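Local atomic coordinates of chlorella virus DNA ligase-adenylate (Chlorella virus, PDB entry 1FVI), a protein that probably seals nicks in duplex DNA in an ATP-dependent reaction, and is captured here with AMP at its adenylation site. Residues F97-R111 with M163-R175. The protein carries 1 engineered substitution. Residues are numbered along the deposited sequence; the frame is centred on the assembly and turned at random.
Sequences FDYVTDDPLKKYIDR and MIRKPDGKYKFGR. With AMP (adenosine monophosphate), chain C.
Val-100, Pro-104, Tyr-171 and Phe-173 form the apolar centre: Val-100 CG2 presses on Tyr-171 CD1 at 3.4 Å, while Pro-104 CB lies 3.8 Å from Phe-173 CZ. Tyr-171 N donates almost straight (175°) to Pro-104 O, and the side-chain hydroxyl is hydrogen-bonded to the Asp-64 carboxylate and to the backbone N of Leu-6.

Alongside, Arg-165 covers one face of the Tyr-108 ring. Its CD sits over the ring centre, a CH-pi contact, and the guanidinium lies flat on the ring, planes 11° apart and centres 4.4 Å apart. CG of Tyr-108 is anti to its backbone N (chi1 172°), which carries the ring from the first turn of helix 108-121 to this arginine. At that helix start Ile-109 N donates to Pro-167 O at 2.9 Å.

The polar edge centres on Asp-98. Arg-111 grips it side-on, NE to OD1 and NH2 to the syn lone pair of OD2, whereas Arg-165 NH1 reaches OD2 at 3.0 Å from above the carboxylate plane. Arg-111 NH1 bridges Lys-106 O and Gly-169 O, and one water links both arginines to Lys-170 O.

Since Phe-97, whose ring lies over the AMP adenine, also meets Arg-165 NH2 through CD1 (3.5 Å), this network adjoins the nucleotide pocket of the adenylation domain. One carboxylate shared by two guanidinium groups probably offsets their charge; the side-on grip holds Arg-111 in its orientation, while the Tyr-108 face helps keep Arg-165 flat.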
ATOM      1  N   PHE A  97       6.548  -8.286   2.765  1.00 22.03           N
ATOM      2  CA  PHE A  97       6.472  -7.696   4.095  1.00 18.10           C
ATOM      3  C   PHE A  97       6.856  -8.548   5.306  1.00 25.95           C
ATOM      4  O   PHE A  97       6.967  -8.016   6.418  1.00 24.41           O
ATOM      5  CB  PHE A  97       5.113  -7.006   4.308  1.00 16.37           C
ATOM      6  CG  PHE A  97       3.919  -7.893   4.080  1.00 21.06           C
ATOM      7  CD1 PHE A  97       3.692  -9.022   4.891  1.00 23.68           C
ATOM      8  CD2 PHE A  97       2.959  -7.541   3.135  1.00 15.13           C
ATOM      9  CE1 PHE A  97       2.522  -9.778   4.770  1.00 16.98           C
ATOM     10  CE2 PHE A  97       1.776  -8.286   2.998  1.00 19.29           C
ATOM     11  CZ  PHE A  97       1.551  -9.408   3.817  1.00 20.13           C
ATOM     12  N   ASP A  98       7.045  -9.855   5.104  1.00 22.04           N
ATOM     13  CA  ASP A  98       7.440 -10.731   6.200  1.00 21.18           C
ATOM     14  C   ASP A  98       8.291 -11.897   5.720  1.00 19.89           C
ATOM     15  O   ASP A  98       8.282 -12.244   4.542  1.00 16.08           O
ATOM     16  CB  ASP A  98       6.227 -11.221   7.004  1.00 13.71           C
ATOM     17  CG  ASP A  98       6.531 -11.375   8.490  1.00 19.02           C
ATOM     18  OD1 ASP A  98       7.715 -11.308   8.891  1.00 22.73           O
ATOM     19  OD2 ASP A  98       5.574 -11.569   9.269  1.00 25.28           O
ATOM     20  N   TYR A  99       9.006 -12.500   6.664  1.00 26.66           N
ATOM     21  CA  TYR A  99       9.929 -13.602   6.405  1.00 25.43           C
ATOM     22  C   TYR A  99      10.061 -14.443   7.663  1.00 21.43           C
ATOM     23  O   TYR A  99      10.692 -13.999   8.631  1.00 25.03           O
ATOM     24  CB  TYR A  99      11.312 -13.010   6.093  1.00 24.35           C
ATOM     25  CG  TYR A  99      12.376 -14.006   5.691  1.00 26.26           C
ATOM     26  CD1 TYR A  99      12.034 -15.241   5.128  1.00 20.37           C
ATOM     27  CD2 TYR A  99      13.729 -13.675   5.788  1.00 29.18           C
ATOM     28  CE1 TYR A  99      13.009 -16.114   4.662  1.00 27.88           C
ATOM     29  CE2 TYR A  99      14.714 -14.538   5.321  1.00 28.40           C
ATOM     30  CZ  TYR A  99      14.343 -15.754   4.756  1.00 35.52           C
ATOM     31  OH  TYR A  99      15.303 -16.599   4.253  1.00 40.21           O
ATOM     32  N   VAL A 100       9.507 -15.652   7.659  1.00 25.94           N
ATOM     33  CA  VAL A 100       9.638 -16.476   8.849  1.00 35.02           C
ATOM     34  C   VAL A 100      10.994 -17.153   9.021  1.00 50.14           C
ATOM     35  O   VAL A 100      11.506 -17.148  10.128  1.00 61.83           O
ATOM     36  CB  VAL A 100       8.450 -17.446   9.066  1.00 38.11           C
ATOM     37  CG1 VAL A 100       8.757 -18.469  10.198  1.00 28.65           C
ATOM     38  CG2 VAL A 100       7.235 -16.643   9.481  1.00 28.43           C
ATOM     39  N   THR A 101      11.602 -17.685   7.958  1.00 44.45           N
ATOM     40  CA  THR A 101      12.925 -18.336   8.079  1.00 48.15           C
ATOM     41  C   THR A 101      12.797 -19.694   8.789  1.00 45.94           C
ATOM     42  O   THR A 101      12.971 -20.740   8.172  1.00 54.49           O
ATOM     43  CB  THR A 101      13.982 -17.386   8.801  1.00 50.18           C
ATOM     44  OG1 THR A 101      14.666 -16.588   7.831  1.00 61.02           O
ATOM     45  CG2 THR A 101      15.011 -18.148   9.615  1.00 36.93           C
ATOM     46  N   ASP A 102      12.450 -19.674  10.070  1.00 43.08           N
ATOM     47  CA  ASP A 102      12.282 -20.893  10.841  1.00 41.14           C
ATOM     48  C   ASP A 102      11.259 -20.667  11.942  1.00 39.86           C
ATOM     49  O   ASP A 102      10.076 -20.975  11.783  1.00 41.39           O
ATOM     50  CB  ASP A 102      13.632 -21.330  11.453  1.00 49.24           C
ATOM     51  CG  ASP A 102      13.480 -22.363  12.576  1.00 49.63           C
ATOM     52  OD1 ASP A 102      14.125 -22.195  13.631  1.00 55.60           O
ATOM     53  OD2 ASP A 102      12.707 -23.333  12.421  1.00 52.72           O
ATOM     54  N   ASP A 103      11.734 -20.061  13.022  1.00 30.57           N
ATOM     55  CA  ASP A 103      10.956 -19.798  14.218  1.00 34.82           C
ATOM     56  C   ASP A 103       9.968 -18.644  14.135  1.00 33.48           C
ATOM     57  O   ASP A 103      10.362 -17.485  14.178  1.00 35.16           O
ATOM     58  CB  ASP A 103      11.930 -19.575  15.376  1.00 39.00           C
ATOM     59  CG  ASP A 103      11.238 -19.275  16.681  1.00 44.38           C
ATOM     60  OD1 ASP A 103      11.733 -18.375  17.389  1.00 60.28           O
ATOM     61  OD2 ASP A 103      10.222 -19.934  17.002  1.00 47.31           O
ATOM     62  N   PRO A 104       8.658 -18.955  14.057  1.00 37.62           N
ATOM     63  CA  PRO A 104       7.606 -17.931  13.981  1.00 36.90           C
ATOM     64  C   PRO A 104       7.552 -17.064  15.244  1.00 36.21           C
ATOM     65  O   PRO A 104       7.001 -15.963  15.231  1.00 32.40           O
ATOM     66  CB  PRO A 104       6.328 -18.760  13.807  1.00 32.51           C
ATOM     67  CG  PRO A 104       6.668 -20.062  14.471  1.00 40.72           C
ATOM     68  CD  PRO A 104       8.075 -20.306  13.986  1.00 32.30           C
ATOM     69  N   LEU A 105       8.140 -17.560  16.331  1.00 31.18           N
ATOM     70  CA  LEU A 105       8.160 -16.816  17.573  1.00 26.60           C
ATOM     71  C   LEU A 105       9.194 -15.703  17.549  1.00 20.66           C
ATOM     72  O   LEU A 105       9.193 -14.849  18.429  1.00 25.72           O
ATOM     73  CB  LEU A 105       8.383 -17.748  18.764  1.00 30.09           C
ATOM     74  CG  LEU A 105       7.315 -18.817  18.975  1.00 31.31           C
ATOM     75  CD1 LEU A 105       7.695 -19.636  20.182  1.00 22.93           C
ATOM     76  CD2 LEU A 105       5.928 -18.189  19.165  1.00 27.94           C
ATOM     77  N   LYS A 106      10.086 -15.713  16.556  1.00 24.52           N
ATOM     78  CA  LYS A 106      11.073 -14.645  16.431  1.00 24.13           C
ATOM     79  C   LYS A 106      10.293 -13.326  16.292  1.00 29.33           C
ATOM     80  O   LYS A 106       9.305 -13.263  15.562  1.00 31.22           O
ATOM     81  CB  LYS A 106      11.956 -14.862  15.197  1.00 25.92           C
ATOM     82  CG  LYS A 106      12.857 -13.671  14.880  1.00 26.55           C
ATOM     83  CD  LYS A 106      13.600 -13.819  13.559  1.00 37.38           C
ATOM     84  CE  LYS A 106      14.736 -14.822  13.645  1.00 41.24           C
ATOM     85  NZ  LYS A 106      16.040 -14.182  13.300  1.00 46.76           N
ATOM     86  N   LYS A 107      10.704 -12.295  17.027  1.00 31.24           N
ATOM     87  CA  LYS A 107      10.028 -10.989  16.993  1.00 30.80           C
ATOM     88  C   LYS A 107       9.972 -10.356  15.608  1.00 23.86           C
ATOM     89  O   LYS A 107      10.944 -10.411  14.854  1.00 22.46           O
ATOM     90  CB  LYS A 107      10.694 -10.017  17.970  1.00 24.26           C
ATOM     91  CG  LYS A 107      10.721 -10.529  19.407  1.00 29.66           C
ATOM     92  CD  LYS A 107      11.183  -9.475  20.404  1.00 39.73           C
ATOM     93  CE  LYS A 107      12.613  -9.044  20.137  1.00 64.16           C
ATOM     94  NZ  LYS A 107      13.006  -7.885  20.986  1.00 73.60           N
ATOM     95  N   TYR A 108       8.839  -9.725  15.302  1.00 19.86           N
ATOM     96  CA  TYR A 108       8.623  -9.063  14.016  1.00 16.12           C
ATOM     97  C   TYR A 108       9.787  -8.197  13.514  1.00 25.79           C
ATOM     98  O   TYR A 108      10.193  -8.334  12.354  1.00 26.56           O
ATOM     99  CB  TYR A 108       7.320  -8.252  14.035  1.00 22.75           C
ATOM    100  CG  TYR A 108       7.129  -7.378  12.811  1.00 25.04           C
ATOM    101  CD1 TYR A 108       7.140  -7.928  11.525  1.00 22.22           C
ATOM    102  CD2 TYR A 108       6.959  -5.997  12.942  1.00 19.96           C
ATOM    103  CE1 TYR A 108       6.985  -7.113  10.397  1.00 21.22           C
ATOM    104  CE2 TYR A 108       6.804  -5.178  11.828  1.00 23.32           C
ATOM    105  CZ  TYR A 108       6.813  -5.740  10.560  1.00 25.88           C
ATOM    106  OH  TYR A 108       6.612  -4.941   9.459  1.00 24.08           O
ATOM    107  N   ILE A 109      10.314  -7.305  14.357  1.00 24.23           N
ATOM    108  CA  ILE A 109      11.438  -6.462  13.942  1.00 22.35           C
ATOM    109  C   ILE A 109      12.612  -7.315  13.465  1.00 26.87           C
ATOM    110  O   ILE A 109      13.358  -6.916  12.568  1.00 24.16           O
ATOM    111  CB  ILE A 109      12.012  -5.597  15.099  1.00 34.42           C
ATOM    112  CG1 ILE A 109      11.852  -6.300  16.450  1.00 29.85           C
ATOM    113  CG2 ILE A 109      11.488  -4.195  15.047  1.00 31.23           C
ATOM    114  CD1 ILE A 109      12.682  -5.671  17.543  1.00 44.38           C
ATOM    115  N   ASP A 110      12.803  -8.453  14.131  1.00 20.64           N
ATOM    116  CA  ASP A 110      13.889  -9.366  13.832  1.00 16.59           C
ATOM    117  C   ASP A 110      13.708 -10.112  12.515  1.00 21.16           C
ATOM    118  O   ASP A 110      14.676 -10.338  11.780  1.00 26.16           O
ATOM    119  CB  ASP A 110      14.067 -10.328  15.002  1.00 25.51           C
ATOM    120  CG  ASP A 110      14.576  -9.624  16.255  1.00 30.74           C
ATOM    121  OD1 ASP A 110      15.218  -8.565  16.114  1.00 39.02           O
ATOM    122  OD2 ASP A 110      14.345 -10.119  17.374  1.00 32.75           O
ATOM    123  N   ARG A 111      12.477 -10.519  12.224  1.00 20.64           N
ATOM    124  CA  ARG A 111      12.189 -11.201  10.963  1.00 20.06           C
ATOM    125  C   ARG A 111      12.403 -10.194   9.826  1.00 25.98           C
ATOM    126  O   ARG A 111      12.870 -10.555   8.759  1.00 23.83           O
ATOM    127  CB  ARG A 111      10.753 -11.752  10.947  1.00 20.38           C
ATOM    128  CG  ARG A 111      10.457 -12.737  12.094  1.00 23.31           C
ATOM    129  CD  ARG A 111       9.190 -13.560  11.873  1.00 20.66           C
ATOM    130  NE  ARG A 111       8.003 -12.753  11.606  1.00 21.00           N
ATOM    131  CZ  ARG A 111       7.197 -12.247  12.537  1.00 23.14           C
ATOM    132  NH1 ARG A 111       7.435 -12.459  13.823  1.00 24.72           N
ATOM    133  NH2 ARG A 111       6.155 -11.511  12.178  1.00 20.28           N
ATOM    134  N   MET A 163      -1.252  -0.653   7.885  1.00 23.62           N
ATOM    135  CA  MET A 163      -1.139  -1.892   8.654  1.00 22.73           C
ATOM    136  C   MET A 163      -0.177  -1.627   9.811  1.00 19.03           C
ATOM    137  O   MET A 163       0.946  -1.177   9.595  1.00 28.27           O
ATOM    138  CB  MET A 163      -0.636  -3.043   7.775  1.00 14.13           C
ATOM    139  CG  MET A 163      -1.538  -3.332   6.576  1.00 11.68           C
ATOM    140  SD  MET A 163      -3.236  -3.757   6.987  1.00 21.01           S
ATOM    141  CE  MET A 163      -3.025  -5.373   7.789  1.00 22.87           C
ATOM    142  N   ILE A 164      -0.644  -1.904  11.028  1.00 19.63           N
ATOM    143  CA  ILE A 164       0.105  -1.692  12.275  1.00 20.65           C
ATOM    144  C   ILE A 164       0.597  -2.988  12.963  1.00 21.64           C
ATOM    145  O   ILE A 164      -0.159  -3.954  13.132  1.00 19.38           O
ATOM    146  CB  ILE A 164      -0.772  -0.919  13.294  1.00 19.22           C
ATOM    147  CG1 ILE A 164      -1.288   0.377  12.660  1.00 26.69           C
ATOM    148  CG2 ILE A 164       0.033  -0.593  14.540  1.00 17.81           C
ATOM    149  CD1 ILE A 164      -2.479   0.979  13.361  1.00 34.54           C
ATOM    150  N   ARG A 165       1.853  -2.970  13.407  1.00 17.40           N
ATOM    151  CA  ARG A 165       2.437  -4.119  14.088  1.00 21.89           C
ATOM    152  C   ARG A 165       3.294  -3.746  15.289  1.00 23.53           C
ATOM    153  O   ARG A 165       4.048  -2.761  15.259  1.00 23.58           O
ATOM    154  CB  ARG A 165       3.326  -4.927  13.134  1.00 21.12           C
ATOM    155  CG  ARG A 165       2.647  -5.501  11.906  1.00 24.45           C
ATOM    156  CD  ARG A 165       3.211  -6.872  11.593  1.00 19.56           C
ATOM    157  NE  ARG A 165       3.184  -7.190  10.168  1.00 18.93           N
ATOM    158  CZ  ARG A 165       3.533  -8.374   9.657  1.00 20.87           C
ATOM    159  NH1 ARG A 165       3.918  -9.373  10.446  1.00 18.66           N
ATOM    160  NH2 ARG A 165       3.583  -8.540   8.343  1.00 18.32           N
ATOM    161  N   LYS A 166       3.183  -4.533  16.360  1.00 27.03           N
ATOM    162  CA  LYS A 166       4.050  -4.310  17.513  1.00 24.68           C
ATOM    163  C   LYS A 166       5.396  -4.963  17.106  1.00 23.53           C
ATOM    164  O   LYS A 166       5.425  -5.944  16.357  1.00 21.71           O
ATOM    165  CB  LYS A 166       3.454  -4.893  18.809  1.00 14.58           C
ATOM    166  CG  LYS A 166       3.401  -6.389  18.919  1.00 17.59           C
ATOM    167  CD  LYS A 166       2.595  -6.761  20.162  1.00 26.04           C
ATOM    168  CE  LYS A 166       2.827  -8.209  20.593  1.00 25.92           C
ATOM    169  NZ  LYS A 166       1.907  -8.656  21.696  1.00 19.25           N
ATOM    170  N   PRO A 167       6.517  -4.341  17.488  1.00 20.56           N
ATOM    171  CA  PRO A 167       7.880  -4.789  17.190  1.00 23.05           C
ATOM    172  C   PRO A 167       8.183  -6.222  17.588  1.00 24.98           C
ATOM    173  O   PRO A 167       8.841  -6.957  16.853  1.00 27.50           O
ATOM    174  CB  PRO A 167       8.728  -3.822  18.002  1.00 22.48           C
ATOM    175  CG  PRO A 167       7.913  -2.593  18.027  1.00 22.16           C
ATOM    176  CD  PRO A 167       6.540  -3.105  18.287  1.00 23.31           C
ATOM    177  N   ASP A 168       7.705  -6.604  18.764  1.00 27.12           N
ATOM    178  CA  ASP A 168       7.937  -7.931  19.310  1.00 30.04           C
ATOM    179  C   ASP A 168       6.939  -8.999  18.886  1.00 29.29           C
ATOM    180  O   ASP A 168       7.030 -10.142  19.330  1.00 31.09           O
ATOM    181  CB  ASP A 168       8.021  -7.863  20.841  1.00 31.96           C
ATOM    182  CG  ASP A 168       6.748  -7.338  21.476  1.00 47.12           C
ATOM    183  OD1 ASP A 168       6.189  -6.341  20.963  1.00 48.03           O
ATOM    184  OD2 ASP A 168       6.311  -7.919  22.498  1.00 50.75           O
ATOM    185  N   GLY A 169       6.023  -8.649  17.995  1.00 22.27           N
ATOM    186  CA  GLY A 169       5.036  -9.621  17.546  1.00 16.13           C
ATOM    187  C   GLY A 169       5.578 -10.859  16.837  1.00 21.99           C
ATOM    188  O   GLY A 169       6.526 -10.819  16.056  1.00 25.68           O
ATOM    189  N   LYS A 170       4.925 -11.977  17.097  1.00 22.36           N
ATOM    190  CA  LYS A 170       5.299 -13.248  16.511  1.00 25.15           C
ATOM    191  C   LYS A 170       4.506 -13.398  15.231  1.00 23.49           C
ATOM    192  O   LYS A 170       3.636 -12.579  14.928  1.00 24.26           O
ATOM    193  CB  LYS A 170       4.882 -14.392  17.441  1.00 32.71           C
ATOM    194  CG  LYS A 170       4.864 -14.031  18.918  1.00 60.56           C
ATOM    195  CD  LYS A 170       3.598 -13.271  19.295  1.00 61.75           C
ATOM    196  CE  LYS A 170       3.889 -12.140  20.256  1.00 38.83           C
ATOM    197  NZ  LYS A 170       2.681 -11.312  20.424  1.00 56.65           N
ATOM    198  N   TYR A 171       4.814 -14.444  14.474  1.00 23.91           N
ATOM    199  CA  TYR A 171       4.057 -14.736  13.270  1.00 26.02           C
ATOM    200  C   TYR A 171       2.947 -15.683  13.740  1.00 28.17           C
ATOM    201  O   TYR A 171       3.180 -16.878  13.960  1.00 28.00           O
ATOM    202  CB  TYR A 171       4.923 -15.411  12.188  1.00 18.80           C
ATOM    203  CG  TYR A 171       4.203 -15.462  10.865  1.00 18.98           C
ATOM    204  CD1 TYR A 171       4.545 -14.595   9.830  1.00 16.08           C
ATOM    205  CD2 TYR A 171       3.113 -16.317  10.675  1.00 19.86           C
ATOM    206  CE1 TYR A 171       3.812 -14.580   8.639  1.00 19.01           C
ATOM    207  CE2 TYR A 171       2.379 -16.297   9.496  1.00 18.41           C
ATOM    208  CZ  TYR A 171       2.733 -15.430   8.484  1.00 16.31           C
ATOM    209  OH  TYR A 171       1.999 -15.415   7.320  1.00 17.39           O
ATOM    210  N   LYS A 172       1.757 -15.131  13.933  1.00 24.22           N
ATOM    211  CA  LYS A 172       0.609 -15.904  14.392  1.00 22.23           C
ATOM    212  C   LYS A 172      -0.062 -16.663  13.252  1.00 26.50           C
ATOM    213  O   LYS A 172      -0.325 -16.095  12.191  1.00 23.39           O
ATOM    214  CB  LYS A 172      -0.411 -14.978  15.075  1.00 28.91           C
ATOM    215  CG  LYS A 172      -1.598 -15.698  15.718  1.00 28.49           C
ATOM    216  CD  LYS A 172      -2.524 -14.715  16.398  1.00 29.70           C
ATOM    217  CE  LYS A 172      -3.776 -15.397  16.906  1.00 27.04           C
ATOM    218  NZ  LYS A 172      -4.688 -14.466  17.626  1.00 23.50           N
ATOM    219  N   PHE A 173      -0.336 -17.950  13.470  1.00 22.37           N
ATOM    220  CA  PHE A 173      -0.997 -18.767  12.450  1.00 25.66           C
ATOM    221  C   PHE A 173      -2.499 -18.560  12.629  1.00 31.03           C
ATOM    222  O   PHE A 173      -3.231 -19.462  13.021  1.00 32.73           O
ATOM    223  CB  PHE A 173      -0.605 -20.243  12.601  1.00 16.89           C
ATOM    224  CG  PHE A 173       0.886 -20.483  12.539  1.00 24.47           C
ATOM    225  CD1 PHE A 173       1.473 -21.510  13.262  1.00 25.81           C
ATOM    226  CD2 PHE A 173       1.699 -19.705  11.720  1.00 24.78           C
ATOM    227  CE1 PHE A 173       2.853 -21.764  13.159  1.00 29.48           C
ATOM    228  CE2 PHE A 173       3.077 -19.947  11.609  1.00 24.39           C
ATOM    229  CZ  PHE A 173       3.652 -20.981  12.330  1.00 26.16           C
ATOM    230  N   GLY A 174      -2.946 -17.343  12.335  1.00 33.38           N
ATOM    231  CA  GLY A 174      -4.341 -16.994  12.489  1.00 23.63           C
ATOM    232  C   GLY A 174      -4.495 -15.490  12.585  1.00 23.35           C
ATOM    233  O   GLY A 174      -3.529 -14.743  12.398  1.00 25.96           O
ATOM    234  N   ARG A 175      -5.702 -15.038  12.901  1.00 24.56           N
ATOM    235  CA  ARG A 175      -5.965 -13.611  13.004  1.00 20.08           C
ATOM    236  C   ARG A 175      -5.629 -13.016  14.369  1.00 24.03           C
ATOM    237  O   ARG A 175      -6.008 -13.541  15.404  1.00 24.15           O
ATOM    238  CB  ARG A 175      -7.414 -13.329  12.644  1.00 22.23           C
ATOM    239  CG  ARG A 175      -7.765 -11.840  12.541  1.00 22.09           C
ATOM    240  CD  ARG A 175      -9.243 -11.678  12.178  1.00 18.95           C
ATOM    241  NE  ARG A 175      -9.511 -11.585  10.741  1.00 24.47           N
ATOM    242  CZ  ARG A 175      -9.603 -12.606   9.901  1.00 34.55           C
ATOM    243  NH1 ARG A 175      -9.461 -13.853  10.345  1.00 63.00           N
ATOM    244  NH2 ARG A 175      -9.799 -12.375   8.603  1.00 17.98           N
TER
HETATM  245  P   AMP C 501      -8.403  -4.650   4.068  1.00 23.67           P
HETATM  246  O1P AMP C 501      -9.519  -4.757   5.006  1.00 21.05           O
HETATM  247  O3P AMP C 501      -9.099  -5.232   2.769  1.00 17.52           O
HETATM  248  O5' AMP C 501      -7.368  -5.700   4.369  1.00 18.40           O
HETATM  249  C5' AMP C 501      -6.200  -5.902   3.432  1.00 19.72           C
HETATM  250  C4' AMP C 501      -5.686  -7.324   3.427  1.00 24.34           C
HETATM  251  O4' AMP C 501      -4.376  -7.271   2.855  1.00 22.47           O
HETATM  252  C3' AMP C 501      -5.529  -7.940   4.837  1.00 20.20           C
HETATM  253  O3' AMP C 501      -5.875  -9.322   4.918  1.00 17.16           O
HETATM  254  C2' AMP C 501      -4.073  -7.828   5.135  1.00 21.56           C
HETATM  255  O2' AMP C 501      -3.656  -8.910   5.960  1.00 17.19           O
HETATM  256  C1' AMP C 501      -3.403  -7.750   3.752  1.00 18.64           C
HETATM  257  N9  AMP C 501      -2.295  -6.814   3.765  1.00 22.22           N
HETATM  258  C8  AMP C 501      -2.124  -5.803   2.846  1.00 12.72           C
HETATM  259  N7  AMP C 501      -1.046  -5.122   3.111  1.00 14.29           N
HETATM  260  C5  AMP C 501      -0.464  -5.681   4.240  1.00 16.16           C
HETATM  261  C6  AMP C 501       0.689  -5.384   4.982  1.00 12.79           C
HETATM  262  N6  AMP C 501       1.520  -4.363   4.664  1.00 17.77           N
HETATM  263  N1  AMP C 501       0.935  -6.171   6.044  1.00 19.40           N
HETATM  264  C2  AMP C 501       0.123  -7.159   6.346  1.00 11.23           C
HETATM  265  N3  AMP C 501      -0.999  -7.555   5.738  1.00 15.01           N
HETATM  266  C4  AMP C 501      -1.277  -6.774   4.654  1.00 17.68           C
HETATM  267  O   HOH W   1       3.014 -11.556   7.777  1.00 24.10           O
HETATM  268  O   HOH W   2       4.228 -10.048  13.372  1.00 17.37           O